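Local atomic coordinates of acetyltransferase (PDB entry 1Y9W), a protein that probably transfers an acyl group, most likely acetyl, from a donor to an acceptor molecule. Residues A[67-72]-A[110-115]. Sequence-based numbering, arbitrary orientation.
Sequences DFLWVD and PEFYKK
L69 on strand 63-71 meets F112 and Y113 on helix 110-115, where a short helix packs against one face of the central mixed sheet of the GNAT fold. The contact is mostly apolar and modest, about 103 Å² counting both sides, and no hydrogen bond crosses it. CB of L69 is directed toward the helix; with CG anti to the backbone N (chi1 -171°), its CD1 comes within 4.3 Å of F112 CE2. The same methyl lies 4.5 Å from Y113 CE1, meeting both rings obliquely.

Within the helix the two rings are turned across one another: F112 CD2 sits 3.6 Å above the plane of the Y113 ring, over its centre, while Y113 CE1 lies in the plane of the F112 ring at its edge. Both side chains thus lie near the same leucine methyl. Y113 is buried and also touches L102 and S104 of strand 99-105, the parallel neighbour of 63-71, so its side chain touches both strands. The CB atoms of F68 and W70 are directed away from the helix; F68 packs on K18 and W70 on K20, both of the second subunit. The closest approach between strand and helix is a van der Waals contact of the tyrosine hydroxyl, with Y113 OH 3.7 Å from L69 CB.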
# COMPACT_ATOMS: atom_id res chain seq x y z
N ASP A 67 -3.84 -6.74 -4.46
CA ASP A 67 -3.16 -5.65 -5.14
C ASP A 67 -3.79 -5.24 -6.45
O ASP A 67 -3.99 -4.06 -6.72
CB ASP A 67 -1.70 -6.03 -5.39
CG ASP A 67 -0.98 -6.42 -4.11
OD1 ASP A 67 -1.08 -5.67 -3.13
OD2 ASP A 67 -0.32 -7.48 -4.10
N PHE A 68 -4.09 -6.23 -7.29
CA PHE A 68 -4.70 -5.95 -8.58
C PHE A 68 -5.66 -7.05 -9.02
O PHE A 68 -5.42 -8.24 -8.82
CB PHE A 68 -3.62 -5.79 -9.64
CG PHE A 68 -2.66 -4.68 -9.36
CD1 PHE A 68 -2.97 -3.38 -9.72
CD2 PHE A 68 -1.46 -4.93 -8.71
CE1 PHE A 68 -2.11 -2.34 -9.44
CE2 PHE A 68 -0.59 -3.90 -8.42
CZ PHE A 68 -0.91 -2.60 -8.79
N LEU A 69 -6.76 -6.62 -9.62
CA LEU A 69 -7.75 -7.55 -10.15
C LEU A 69 -8.19 -6.97 -11.48
O LEU A 69 -8.68 -5.84 -11.56
CB LEU A 69 -8.95 -7.67 -9.20
CG LEU A 69 -9.90 -8.79 -9.60
CD1 LEU A 69 -10.70 -9.23 -8.40
CD2 LEU A 69 -10.81 -8.32 -10.71
N TRP A 70 -8.02 -7.76 -12.54
CA TRP A 70 -8.38 -7.30 -13.86
C TRP A 70 -9.08 -8.37 -14.68
O TRP A 70 -8.79 -9.56 -14.56
CB TRP A 70 -7.13 -6.84 -14.61
CG TRP A 70 -7.38 -6.46 -16.04
CD1 TRP A 70 -7.90 -5.28 -16.49
CD2 TRP A 70 -7.14 -7.27 -17.19
NE1 TRP A 70 -8.00 -5.31 -17.86
CE2 TRP A 70 -7.54 -6.51 -18.32
CE3 TRP A 70 -6.63 -8.56 -17.39
CZ2 TRP A 70 -7.44 -7.01 -19.62
CZ3 TRP A 70 -6.53 -9.05 -18.69
CH2 TRP A 70 -6.93 -8.27 -19.78
N VAL A 71 -10.02 -7.93 -15.50
CA VAL A 71 -10.75 -8.81 -16.38
C VAL A 71 -10.84 -8.12 -17.73
O VAL A 71 -11.19 -6.94 -17.82
CB VAL A 71 -12.17 -9.10 -15.86
CG1 VAL A 71 -13.01 -9.74 -16.95
CG2 VAL A 71 -12.08 -10.02 -14.65
N ASP A 72 -10.51 -8.85 -18.79
CA ASP A 72 -10.56 -8.30 -20.13
C ASP A 72 -11.96 -7.76 -20.39
O ASP A 72 -12.95 -8.40 -20.06
CB ASP A 72 -10.22 -9.39 -21.14
CG ASP A 72 -9.96 -8.83 -22.51
OD1 ASP A 72 -10.80 -8.07 -23.01
OD2 ASP A 72 -8.91 -9.17 -23.09
N PRO A 110 -15.84 0.11 -7.17
CA PRO A 110 -15.83 -0.31 -5.76
C PRO A 110 -17.11 -1.06 -5.34
O PRO A 110 -17.10 -1.80 -4.35
CB PRO A 110 -15.64 1.00 -5.00
CG PRO A 110 -16.21 2.02 -5.93
CD PRO A 110 -15.70 1.57 -7.28
N GLU A 111 -18.20 -0.87 -6.08
CA GLU A 111 -19.44 -1.56 -5.75
C GLU A 111 -19.30 -3.05 -6.07
O GLU A 111 -20.08 -3.86 -5.60
CB GLU A 111 -20.63 -0.95 -6.52
CG GLU A 111 -20.58 -1.04 -8.04
CD GLU A 111 -19.42 -0.27 -8.66
OE1 GLU A 111 -19.17 0.88 -8.25
OE2 GLU A 111 -18.77 -0.82 -9.57
N PHE A 112 -18.28 -3.40 -6.85
CA PHE A 112 -18.04 -4.79 -7.16
C PHE A 112 -17.70 -5.50 -5.85
O PHE A 112 -18.25 -6.54 -5.53
CB PHE A 112 -16.87 -4.93 -8.13
CG PHE A 112 -16.40 -6.35 -8.32
CD1 PHE A 112 -17.09 -7.21 -9.17
CD2 PHE A 112 -15.27 -6.82 -7.65
CE1 PHE A 112 -16.66 -8.53 -9.34
CE2 PHE A 112 -14.83 -8.13 -7.81
CZ PHE A 112 -15.53 -8.99 -8.66
N TYR A 113 -16.77 -4.91 -5.11
CA TYR A 113 -16.32 -5.46 -3.84
C TYR A 113 -17.38 -5.36 -2.75
O TYR A 113 -17.49 -6.23 -1.90
CB TYR A 113 -15.05 -4.74 -3.40
CG TYR A 113 -13.95 -4.84 -4.42
CD1 TYR A 113 -13.27 -6.04 -4.62
CD2 TYR A 113 -13.62 -3.76 -5.23
CE1 TYR A 113 -12.28 -6.15 -5.59
CE2 TYR A 113 -12.63 -3.86 -6.19
CZ TYR A 113 -11.97 -5.06 -6.37
OH TYR A 113 -10.96 -5.15 -7.31
N LYS A 114 -18.15 -4.28 -2.80
CA LYS A 114 -19.23 -4.03 -1.85
C LYS A 114 -20.24 -5.17 -2.02
O LYS A 114 -20.76 -5.72 -1.05
CB LYS A 114 -19.87 -2.68 -2.17
CG LYS A 114 -20.73 -2.06 -1.07
CD LYS A 114 -22.07 -2.75 -0.97
CE LYS A 114 -22.97 -2.06 0.05
NZ LYS A 114 -24.31 -2.74 0.11
N LYS A 115 -20.49 -5.51 -3.28
CA LYS A 115 -21.42 -6.57 -3.64
C LYS A 115 -20.89 -7.94 -3.24
O LYS A 115 -21.64 -8.91 -3.15
CB LYS A 115 -21.67 -6.51 -5.16
CG LYS A 115 -22.53 -7.60 -5.71
CD LYS A 115 -22.49 -7.59 -7.23
CE LYS A 115 -23.35 -8.72 -7.83
NZ LYS A 115 -22.85 -10.10 -7.51